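Local coordinates for protein probable aminotransferase (Pseudomonas aeruginosa, PDB 5YKR) that is a probable aminotransferase of class III, a pyridoxal-phosphate-dependent fold-type I enzyme whose cofactor is covalently bound to the chain, at residues 123-126 with 132-135; 125-130 with 345-350; 226-229 with 235-238; 359-364 with 437-442. All blocks are in the same frame, centred on the assembly; numbering follows the deposited sequence.

Contact 1: residues 123-126 with 132-135; sequences ELAR and YWQV
Leu-124 of helix 115-128 lies over one face of the Trp-133 indole, where strand 132-136 begins; within this chain it is an outermost strand of the seven-stranded mixed sheet in the large domain of this class III aminotransferase, and the second subunit bonds to the backbone of Trp-133 and Val-135. Helix and strand follow each other with only a short turn between them, and the indole lies against the helix. The apolar part of the contact is a CH-pi interaction: Leu-124 CB sits 3.5 Å from the centroid of the five-membered ring, 8° off its normal. Leu-124 CD1 extends the cover toward the root of the indole, 3.8 Å from Trp-133 CG. Both side chains have CG beside the backbone N (chi1 -70° for Leu-124, -63° for Trp-133), which turns them toward each other. Val-296 of the neighbouring strand touches both side chains, and Trp-41 of the second subunit packs on Trp-133.

The polar interactions run within each segment or to its surroundings. Trp-133 NE1 donates to Leu-130 O in the turn, which ties down the nitrogen edge of the indole. Gln-134 NE2 reaches back to Trp-133 O at 2.8 Å and also bonds Ala-45 O of the second subunit. On the helix, Arg-126 holds the Glu-123 carboxylate side-on, with NE 3.0 Å from Glu-123 OE1 and NH2 2.9 Å from Glu-123 OE2.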
loop_
_atom_site.group_PDB
_atom_site.type_symbol
_atom_site.label_atom_id
_atom_site.label_comp_id
_atom_site.label_asym_id
_atom_site.label_seq_id
_atom_site.Cartn_x
_atom_site.Cartn_y
_atom_site.Cartn_z
ATOM N N GLU A 123 -0.777 22.561 -4.838
ATOM C CA GLU A 123 0.460 22.305 -5.550
ATOM C C GLU A 123 0.300 21.265 -6.654
ATOM O O GLU A 123 0.851 21.434 -7.751
ATOM C CB GLU A 123 1.552 21.903 -4.571
ATOM C CG GLU A 123 2.826 21.326 -5.209
ATOM C CD GLU A 123 3.639 22.317 -6.008
ATOM O OE1 GLU A 123 3.430 23.565 -5.929
ATOM O OE2 GLU A 123 4.597 21.859 -6.681
ATOM N N LEU A 124 -0.397 20.170 -6.327
ATOM C CA LEU A 124 -0.586 19.122 -7.317
ATOM C C LEU A 124 -1.336 19.657 -8.542
ATOM O O LEU A 124 -0.987 19.349 -9.693
ATOM C CB LEU A 124 -1.326 17.937 -6.733
ATOM C CG LEU A 124 -0.551 17.097 -5.698
ATOM C CD1 LEU A 124 -1.493 16.216 -4.903
ATOM C CD2 LEU A 124 0.511 16.288 -6.389
ATOM N N ALA A 125 -2.373 20.443 -8.295
ATOM C CA ALA A 125 -3.141 21.021 -9.402
ATOM C C ALA A 125 -2.295 21.966 -10.250
ATOM O O ALA A 125 -2.398 21.944 -11.483
ATOM C CB ALA A 125 -4.381 21.695 -8.869
ATOM N N ARG A 126 -1.469 22.765 -9.599
ATOM C CA ARG A 126 -0.567 23.690 -10.309
ATOM C C ARG A 126 0.473 22.931 -11.133
ATOM O O ARG A 126 0.703 23.209 -12.319
ATOM C CB ARG A 126 0.195 24.576 -9.298
ATOM C CG ARG A 126 1.172 25.549 -9.953
ATOM C CD ARG A 126 2.294 25.907 -8.966
ATOM N NE ARG A 126 3.227 24.814 -8.673
ATOM C CZ ARG A 126 4.163 24.387 -9.486
ATOM N NH1 ARG A 126 4.287 24.879 -10.731
ATOM N NH2 ARG A 126 4.956 23.421 -9.097
ATOM N N TYR A 132 -8.228 17.660 -9.464
ATOM C CA TYR A 132 -8.671 16.926 -8.285
ATOM C C TYR A 132 -7.773 15.728 -8.009
ATOM O O TYR A 132 -7.444 14.991 -8.924
ATOM C CB TYR A 132 -10.100 16.399 -8.478
ATOM C CG TYR A 132 -11.111 17.522 -8.580
ATOM C CD1 TYR A 132 -11.543 18.223 -7.453
ATOM C CD2 TYR A 132 -11.623 17.866 -9.798
ATOM C CE1 TYR A 132 -12.404 19.306 -7.569
ATOM C CE2 TYR A 132 -12.491 18.921 -9.941
ATOM C CZ TYR A 132 -12.909 19.634 -8.837
ATOM O OH TYR A 132 -13.797 20.654 -8.941
ATOM N N TRP A 133 -7.444 15.528 -6.724
ATOM C CA TRP A 133 -6.435 14.544 -6.327
ATOM C C TRP A 133 -6.923 13.686 -5.158
ATOM O O TRP A 133 -7.879 14.027 -4.440
ATOM C CB TRP A 133 -5.141 15.291 -5.916
ATOM C CG TRP A 133 -4.597 16.024 -7.078
ATOM C CD1 TRP A 133 -5.031 17.226 -7.561
ATOM C CD2 TRP A 133 -3.660 15.514 -8.051
ATOM N NE1 TRP A 133 -4.399 17.513 -8.759
ATOM C CE2 TRP A 133 -3.590 16.463 -9.094
ATOM C CE3 TRP A 133 -2.857 14.373 -8.125
ATOM C CZ2 TRP A 133 -2.743 16.294 -10.211
ATOM C CZ3 TRP A 133 -2.040 14.200 -9.246
ATOM C CH2 TRP A 133 -1.998 15.149 -10.276
ATOM N N GLN A 134 -6.246 12.551 -4.999
ATOM C CA GLN A 134 -6.362 11.671 -3.839
ATOM C C GLN A 134 -4.983 11.071 -3.579
ATOM O O GLN A 134 -4.107 11.079 -4.449
ATOM C CB GLN A 134 -7.379 10.541 -4.091
ATOM C CG GLN A 134 -8.827 10.963 -4.169
ATOM C CD GLN A 134 -9.446 11.359 -2.842
ATOM O OE1 GLN A 134 -10.026 10.503 -2.163
ATOM N NE2 GLN A 134 -9.384 12.700 -2.475
ATOM N N VAL A 135 -4.775 10.553 -2.380
ATOM C CA VAL A 135 -3.520 9.893 -1.968
ATOM C C VAL A 135 -3.764 8.458 -1.619
ATOM O O VAL A 135 -4.795 8.123 -1.005
ATOM C CB VAL A 135 -2.914 10.611 -0.745
ATOM C CG1 VAL A 135 -1.626 9.979 -0.251
ATOM C CG2 VAL A 135 -2.704 12.069 -1.037
#

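Contact 2: residues 125-130 with 345-350; sequences ARRFGL and EVMTED
Arg-127, on the last turn of helix 115-128, reaches across to the backbone carbonyl of Met-347. Its CB points toward the other segment, and CG stands anti to the backbone N, which carries the chain out from the helix toward Met-347. On the way CG passes over the centre of the Phe-128 ring, 3.7 Å above its plane. The bend comes at chi3 (-72°), beyond which NE forms a salt bridge with Glu-123 OE2, one turn back on the same helix. The guanidinium then meets Met-347 end-on: NH1 donates to Met-347 O at 3.0 Å and NH2 to the same Met-347 O at 3.1 Å. The oxygen lies in the guanidinium plane, 2° out of it for either nitrogen. Seen from the acceptor, the two bonds differ: NH1 meets a lone pair of Met-347 O in the carbonyl plane, whereas NH2 is tilted 32° from that plane.

Met-347 is the centre of an inverse gamma turn between helix 333-346 and helix 349-372, so the arginine clasps the junction of two helices that follow one another in the chain. Thr-348 is the N-cap of the second helix, its OG1 bonded to Ala-351 N. NH1 has a further acceptor in Pro-268 O.

Around the tip, Met-347 CB lies 3.6 Å from Arg-127 NH1, and the two side chains cross at about a right angle. The methionine chain is bent at its last torsion, bringing Met-347 CE to 4.0 Å from Arg-127 NH1.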
loop_
_atom_site.group_PDB
_atom_site.type_symbol
_atom_site.label_atom_id
_atom_site.label_comp_id
_atom_site.label_asym_id
_atom_site.label_seq_id
_atom_site.Cartn_x
_atom_site.Cartn_y
_atom_site.Cartn_z
ATOM N N ALA A 125 -2.373 20.443 -8.295
ATOM C CA ALA A 125 -3.141 21.021 -9.402
ATOM C C ALA A 125 -2.295 21.966 -10.250
ATOM O O ALA A 125 -2.398 21.944 -11.483
ATOM C CB ALA A 125 -4.381 21.695 -8.869
ATOM N N ARG A 126 -1.469 22.765 -9.599
ATOM C CA ARG A 126 -0.567 23.690 -10.309
ATOM C C ARG A 126 0.473 22.931 -11.133
ATOM O O ARG A 126 0.703 23.209 -12.319
ATOM C CB ARG A 126 0.195 24.576 -9.298
ATOM C CG ARG A 126 1.172 25.549 -9.953
ATOM C CD ARG A 126 2.294 25.907 -8.966
ATOM N NE ARG A 126 3.227 24.814 -8.673
ATOM C CZ ARG A 126 4.163 24.387 -9.486
ATOM N NH1 ARG A 126 4.287 24.879 -10.731
ATOM N NH2 ARG A 126 4.956 23.421 -9.097
ATOM N N ARG A 127 1.094 21.948 -10.497
ATOM C CA ARG A 127 2.221 21.253 -11.097
ATOM C C ARG A 127 1.817 20.362 -12.235
ATOM O O ARG A 127 2.473 20.332 -13.279
ATOM C CB ARG A 127 2.937 20.409 -9.987
ATOM C CG ARG A 127 4.118 19.609 -10.470
ATOM C CD ARG A 127 4.798 18.947 -9.298
ATOM N NE ARG A 127 5.541 19.856 -8.425
ATOM C CZ ARG A 127 6.853 20.047 -8.443
ATOM N NH1 ARG A 127 7.630 19.421 -9.284
ATOM N NH2 ARG A 127 7.400 20.846 -7.548
ATOM N N PHE A 128 0.750 19.566 -12.018
ATOM C CA PHE A 128 0.422 18.500 -12.945
ATOM C C PHE A 128 -0.814 18.797 -13.809
ATOM O O PHE A 128 -1.177 18.009 -14.702
ATOM C CB PHE A 128 0.276 17.179 -12.215
ATOM C CG PHE A 128 1.541 16.693 -11.572
ATOM C CD1 PHE A 128 2.708 16.470 -12.322
ATOM C CD2 PHE A 128 1.586 16.455 -10.209
ATOM C CE1 PHE A 128 3.859 16.034 -11.699
ATOM C CE2 PHE A 128 2.719 16.011 -9.599
ATOM C CZ PHE A 128 3.874 15.815 -10.336
ATOM N N GLY A 129 -1.456 19.945 -13.587
ATOM C CA GLY A 129 -2.466 20.406 -14.512
ATOM C C GLY A 129 -3.793 19.689 -14.559
ATOM O O GLY A 129 -4.494 19.749 -15.583
ATOM N N LEU A 130 -4.105 18.968 -13.509
ATOM C CA LEU A 130 -5.387 18.372 -13.289
ATOM C C LEU A 130 -5.916 18.898 -11.945
ATOM O O LEU A 130 -5.138 19.029 -10.981
ATOM C CB LEU A 130 -5.329 16.854 -13.292
ATOM C CG LEU A 130 -4.963 16.159 -14.586
ATOM C CD1 LEU A 130 -4.906 14.651 -14.407
ATOM C CD2 LEU A 130 -5.938 16.485 -15.664
ATOM N N GLU A 345 10.611 21.908 -1.990
ATOM C CA GLU A 345 12.047 22.066 -1.794
ATOM C C GLU A 345 12.936 21.188 -2.637
ATOM O O GLU A 345 14.112 21.535 -2.817
ATOM C CB GLU A 345 12.414 21.874 -0.316
ATOM C CG GLU A 345 11.600 22.704 0.646
ATOM C CD GLU A 345 11.806 24.196 0.522
ATOM O OE1 GLU A 345 12.893 24.632 0.057
ATOM O OE2 GLU A 345 10.876 24.914 0.883
ATOM N N VAL A 346 12.411 20.087 -3.184
ATOM C CA VAL A 346 13.264 19.091 -3.829
ATOM C C VAL A 346 13.064 19.009 -5.346
ATOM O O VAL A 346 14.008 19.028 -6.092
ATOM C CB VAL A 346 13.065 17.708 -3.166
ATOM C CG1 VAL A 346 13.889 16.637 -3.841
ATOM C CG2 VAL A 346 13.422 17.781 -1.692
ATOM N N MET A 347 11.820 18.863 -5.795
ATOM C CA MET A 347 11.476 18.640 -7.208
ATOM C C MET A 347 11.379 19.960 -7.944
ATOM O O MET A 347 10.311 20.349 -8.428
ATOM C CB MET A 347 10.155 17.868 -7.277
ATOM C CG MET A 347 10.279 16.477 -6.783
ATOM S SD MET A 347 8.786 15.506 -6.860
ATOM C CE MET A 347 8.406 15.526 -8.586
ATOM N N THR A 348 12.511 20.653 -7.998
ATOM C CA THR A 348 12.599 21.980 -8.570
ATOM C C THR A 348 13.249 21.961 -9.952
ATOM O O THR A 348 13.896 21.011 -10.353
ATOM C CB THR A 348 13.434 22.906 -7.671
ATOM O OG1 THR A 348 14.785 22.407 -7.647
ATOM C CG2 THR A 348 12.834 22.953 -6.292
ATOM N N GLU A 349 13.092 23.077 -10.662
ATOM C CA GLU A 349 13.729 23.222 -11.983
ATOM C C GLU A 349 15.247 23.094 -11.827
ATOM O O GLU A 349 15.898 22.472 -12.657
ATOM C CB GLU A 349 13.393 24.600 -12.609
ATOM C CG GLU A 349 14.064 24.887 -13.951
ATOM C CD GLU A 349 13.571 26.207 -14.565
ATOM O OE1 GLU A 349 12.479 26.142 -15.167
ATOM O OE2 GLU A 349 14.219 27.304 -14.442
ATOM N N ASP A 350 15.825 23.681 -10.776
ATOM C CA ASP A 350 17.277 23.610 -10.595
ATOM C C ASP A 350 17.754 22.176 -10.345
ATOM O O ASP A 350 18.805 21.744 -10.835
ATOM C CB ASP A 350 17.747 24.492 -9.418
ATOM C CG ASP A 350 17.698 25.980 -9.683
ATOM O OD1 ASP A 350 17.561 26.424 -10.827
ATOM O OD2 ASP A 350 17.839 26.769 -8.692
#

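Contact 3: residues 226-229 with 235-238; sequences EPFM and VPPA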
loop_
_atom_site.group_PDB
_atom_site.type_symbol
_atom_site.label_atom_id
_atom_site.label_comp_id
_atom_site.label_asym_id
_atom_site.label_seq_id
_atom_site.Cartn_x
_atom_site.Cartn_y
_atom_site.Cartn_z
ATOM N N GLU A 226 2.187 3.865 -19.150
ATOM C CA GLU A 226 3.248 4.868 -19.042
ATOM C C GLU A 226 3.242 5.674 -20.341
ATOM O O GLU A 226 2.907 5.154 -21.411
ATOM C CB GLU A 226 4.605 4.232 -18.855
ATOM C CG GLU A 226 4.788 3.473 -17.549
ATOM C CD GLU A 226 6.231 3.037 -17.439
ATOM O OE1 GLU A 226 6.583 1.944 -18.016
ATOM O OE2 GLU A 226 7.046 3.774 -16.838
ATOM N N PRO A 227 3.668 6.940 -20.289
ATOM C CA PRO A 227 3.785 7.700 -21.548
ATOM C C PRO A 227 5.001 7.338 -22.396
ATOM O O PRO A 227 5.093 7.716 -23.567
ATOM C CB PRO A 227 3.828 9.151 -21.049
ATOM C CG PRO A 227 4.488 9.065 -19.706
ATOM C CD PRO A 227 4.057 7.754 -19.109
ATOM N N PHE A 228 5.924 6.617 -21.765
ATOM C CA PHE A 228 7.190 6.175 -22.358
ATOM C C PHE A 228 7.490 4.930 -21.536
ATOM O O PHE A 228 7.525 5.030 -20.303
ATOM C CB PHE A 228 8.176 7.343 -22.175
ATOM C CG PHE A 228 9.514 7.186 -22.830
ATOM C CD1 PHE A 228 10.417 6.218 -22.456
ATOM C CD2 PHE A 228 9.909 8.144 -23.756
ATOM C CE1 PHE A 228 11.655 6.141 -23.071
ATOM C CE2 PHE A 228 11.125 8.080 -24.389
ATOM C CZ PHE A 228 11.997 7.081 -24.027
ATOM N N MET A 229 7.539 3.743 -22.163
ATOM C CA MET A 229 7.630 2.536 -21.341
ATOM C C MET A 229 9.022 2.443 -20.722
ATOM O O MET A 229 10.026 2.735 -21.389
ATOM C CB MET A 229 7.298 1.269 -22.135
ATOM C CG MET A 229 5.983 1.354 -22.848
ATOM S SD MET A 229 5.516 -0.167 -23.748
ATOM C CE MET A 229 5.226 -1.329 -22.404
ATOM N N VAL A 235 10.940 2.018 -24.066
ATOM C CA VAL A 235 10.233 2.031 -25.349
ATOM C C VAL A 235 9.658 3.422 -25.564
ATOM O O VAL A 235 8.630 3.815 -24.951
ATOM C CB VAL A 235 9.108 0.970 -25.438
ATOM C CG1 VAL A 235 8.556 0.960 -26.867
ATOM C CG2 VAL A 235 9.606 -0.405 -24.975
ATOM N N PRO A 236 10.315 4.216 -26.408
ATOM C CA PRO A 236 9.752 5.530 -26.664
ATOM C C PRO A 236 8.460 5.498 -27.457
ATOM O O PRO A 236 8.261 4.593 -28.289
ATOM C CB PRO A 236 10.841 6.197 -27.554
ATOM C CG PRO A 236 12.046 5.378 -27.388
ATOM C CD PRO A 236 11.586 3.997 -27.104
ATOM N N PRO A 237 7.559 6.440 -27.231
ATOM C CA PRO A 237 6.399 6.592 -28.097
ATOM C C PRO A 237 6.846 7.059 -29.494
ATOM O O PRO A 237 7.746 7.889 -29.627
ATOM C CB PRO A 237 5.559 7.635 -27.353
ATOM C CG PRO A 237 6.561 8.485 -26.657
ATOM C CD PRO A 237 7.688 7.568 -26.274
ATOM N N ALA A 238 6.243 6.468 -30.520
ATOM C CA ALA A 238 6.501 6.837 -31.881
ATOM C C ALA A 238 5.971 8.229 -32.166
ATOM O O ALA A 238 5.088 8.741 -31.477
ATOM C CB ALA A 238 5.828 5.852 -32.831
#
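Met-229 and Val-235 are joined by two backbone hydrogen bonds, which make them an antiparallel hydrogen-bonded pair and a single beta bridge. Met-229 N donates to Val-235 O at 3.0 Å, and Val-235 N returns a bond to Met-229 O at 2.9 Å. The side chains of the pair run side by side in the same direction, with Met-229 CB 3.8 Å from Val-235 CB.

Aromatic contacts form the second group. With CG anti to the backbone N (chi1 -174°), the Phe-228 ring swings toward the opposing chain and turns one face to its backbone. Pro-236 CA stands over that face in a CH-pi contact, 3.8 Å from the ring centroid and 14° off the normal; Val-235 O lies above the same face, offset toward the rim.

The bridge pinches the base of a loop that leaves strand 220-225, a parallel strand of the large-domain sheet, and runs on toward helix 241-251. It thus lies within a strand-to-helix connection of this aminotransferase fold, and no other subunit touches its two segments. Consecutive prolines carry the returning chain along Phe-228.

Apolar contacts of these rings complete the join. Pro-236 CB is 3.7 Å from Phe-228 CE2, while Pro-237 CD comes to 3.4 Å from Phe-228 CD2, the two side chains crossing at about a right angle. Separately, Pro-237 CG makes a van der Waals contact of 3.5 Å with the backbone oxygen Pro-227 O, which accepts a hydrogen bond from His-242 NE2. Tyr-271 of helix 270-275 packs against Pro-227, Phe-228 and Pro-237.

Contact 4: residues 359-364 with 437-442; sequences AAQLEA and TRAEDV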
loop_
_atom_site.group_PDB
_atom_site.type_symbol
_atom_site.label_atom_id
_atom_site.label_comp_id
_atom_site.label_asym_id
_atom_site.label_seq_id
_atom_site.Cartn_x
_atom_site.Cartn_y
_atom_site.Cartn_z
ATOM N N ALA A 359 22.888 13.008 -16.151
ATOM C CA ALA A 359 22.332 11.888 -16.919
ATOM C C ALA A 359 22.790 11.922 -18.380
ATOM O O ALA A 359 23.095 10.883 -18.964
ATOM C CB ALA A 359 20.829 11.845 -16.777
ATOM N N ALA A 360 22.854 13.113 -18.967
ATOM C CA ALA A 360 23.353 13.244 -20.333
ATOM C C ALA A 360 24.783 12.823 -20.441
ATOM O O ALA A 360 25.155 12.169 -21.405
ATOM C CB ALA A 360 23.185 14.661 -20.810
ATOM N N GLN A 361 25.593 13.161 -19.433
ATOM C CA GLN A 361 26.996 12.749 -19.399
ATOM C C GLN A 361 27.074 11.206 -19.356
ATOM O O GLN A 361 27.859 10.582 -20.040
ATOM C CB GLN A 361 27.705 13.391 -18.191
ATOM C CG GLN A 361 29.186 12.998 -17.953
ATOM C CD GLN A 361 29.704 13.353 -16.541
ATOM O OE1 GLN A 361 29.054 14.114 -15.814
ATOM N NE2 GLN A 361 30.873 12.798 -16.156
ATOM N N LEU A 362 26.242 10.594 -18.513
ATOM C CA LEU A 362 26.254 9.148 -18.334
ATOM C C LEU A 362 25.831 8.455 -19.645
ATOM O O LEU A 362 26.489 7.498 -20.091
ATOM C CB LEU A 362 25.344 8.767 -17.135
ATOM C CG LEU A 362 25.443 7.308 -16.673
ATOM C CD1 LEU A 362 25.145 7.221 -15.166
ATOM C CD2 LEU A 362 24.524 6.408 -17.476
ATOM N N GLU A 363 24.763 8.970 -20.258
ATOM C CA GLU A 363 24.260 8.468 -21.534
ATOM C C GLU A 363 25.349 8.546 -22.622
ATOM O O GLU A 363 25.603 7.578 -23.320
ATOM C CB GLU A 363 23.056 9.297 -21.975
ATOM C CG GLU A 363 22.512 8.926 -23.359
ATOM C CD GLU A 363 21.575 9.986 -23.927
ATOM O OE1 GLU A 363 21.476 11.111 -23.366
ATOM O OE2 GLU A 363 20.910 9.666 -24.927
ATOM N N ALA A 364 25.982 9.694 -22.742
ATOM C CA ALA A 364 27.026 9.892 -23.765
ATOM C C ALA A 364 28.175 8.901 -23.571
ATOM O O ALA A 364 28.694 8.349 -24.557
ATOM C CB ALA A 364 27.505 11.329 -23.734
ATOM N N THR A 437 24.210 13.494 -7.062
ATOM C CA THR A 437 25.145 12.829 -7.981
ATOM C C THR A 437 26.211 13.832 -8.451
ATOM O O THR A 437 25.904 15.025 -8.674
ATOM C CB THR A 437 24.416 12.214 -9.185
ATOM O OG1 THR A 437 23.267 11.471 -8.690
ATOM C CG2 THR A 437 25.367 11.343 -10.023
ATOM N N ARG A 438 27.455 13.383 -8.507
ATOM C CA ARG A 438 28.553 14.241 -8.943
ATOM C C ARG A 438 29.138 13.713 -10.248
ATOM O O ARG A 438 29.018 12.521 -10.565
ATOM C CB ARG A 438 29.653 14.220 -7.867
ATOM C CG ARG A 438 29.249 14.758 -6.499
ATOM C CD ARG A 438 30.245 14.350 -5.408
ATOM N NE ARG A 438 30.511 12.888 -5.417
ATOM C CZ ARG A 438 31.353 12.222 -4.616
ATOM N NH1 ARG A 438 32.055 12.857 -3.671
ATOM N NH2 ARG A 438 31.466 10.893 -4.741
ATOM N N ALA A 439 29.797 14.595 -10.991
ATOM C CA ALA A 439 30.430 14.199 -12.252
ATOM C C ALA A 439 31.390 13.023 -12.069
ATOM O O ALA A 439 31.411 12.094 -12.881
ATOM C CB ALA A 439 31.161 15.388 -12.843
ATOM N N GLU A 440 32.148 13.017 -10.983
ATOM C CA GLU A 440 33.045 11.893 -10.698
ATOM C C GLU A 440 32.343 10.551 -10.565
ATOM O O GLU A 440 32.922 9.495 -10.855
ATOM C CB GLU A 440 33.976 12.160 -9.480
ATOM C CG GLU A 440 33.290 12.271 -8.139
ATOM C CD GLU A 440 34.193 12.783 -7.023
ATOM O OE1 GLU A 440 35.064 11.995 -6.564
ATOM O OE2 GLU A 440 34.015 13.956 -6.600
ATOM N N ASP A 441 31.103 10.590 -10.078
ATOM C CA ASP A 441 30.341 9.365 -9.884
ATOM C C ASP A 441 29.940 8.789 -11.243
ATOM O O ASP A 441 30.006 7.574 -11.470
ATOM C CB ASP A 441 29.053 9.675 -9.121
ATOM C CG ASP A 441 29.272 10.250 -7.749
ATOM O OD1 ASP A 441 30.340 10.008 -7.136
ATOM O OD2 ASP A 441 28.332 10.978 -7.285
ATOM N N VAL A 442 29.551 9.670 -12.145
ATOM C CA VAL A 442 29.251 9.273 -13.517
ATOM C C VAL A 442 30.509 8.717 -14.208
ATOM O O VAL A 442 30.438 7.683 -14.903
ATOM C CB VAL A 442 28.651 10.441 -14.297
ATOM C CG1 VAL A 442 28.516 10.092 -15.763
ATOM C CG2 VAL A 442 27.316 10.836 -13.714
#
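Ala-439 and Val-442, on the first turn of helix 439-456, receive Gln-361 and Leu-362 of helix 349-372. Ahead of them, Thr-437 lends its carbonyl oxygen to His-354 NE2. Arg-438 takes the N-cap position, and its backbone N donates to Asp-441 OD2 at 2.8 Å. Its guanidinium edge also meets that carboxylate, NH2 reaching the syn lone pair of Asp-441 OD1 at 2.8 Å. At Ala-439 the backbone oxygen accepts a weak bond from Gln-361 NE2, 3.4 Å long, and Ala-439 CB lies 3.9 Å from Gln-361 OE1. Glu-440 adds a long ion pair, with OE2 above a face of the Arg-438 guanidinium.

Val-442 closes the approach. Its CG1, anti to the backbone N (chi1 172°), points at the facing helix and lies 3.6 Å from Leu-362 CA and 3.7 Å from Leu-362 CB. The extended Gln-361 chain passes over the same methyl, its CD 3.6 Å from Val-442 CG1. Leu-362 also packs on Val-386 of strand 385-389. The contact is thus a helix-helix packing, with a valine set against the backbone of its neighbour, in the C-terminal part of a class III aminotransferase.

In the fold
From the N terminus, helix 115-128 leads first into contact 1, which closes the short turn to strand 132-136. Contact 2 starts from the same helix, sharing Ala-125 and Arg-126, but closes a far longer loop; the two touch where Trp-133 CH2 packs 3.6 Å from Phe-128 CB. Nested inside that long loop, contact 3 closes a small loop after strand 220-225, with its centre about 22 Å from that of contact 2. Contact 4 follows in series. Contacts 1 and 2 thus tie helix 115-128 to strand 132-136 and to the junction of helices 333-346 and 349-372, and contact 4 ties helix 349-372 to the C-terminal helix 439-456, while contact 3 remains a local closure.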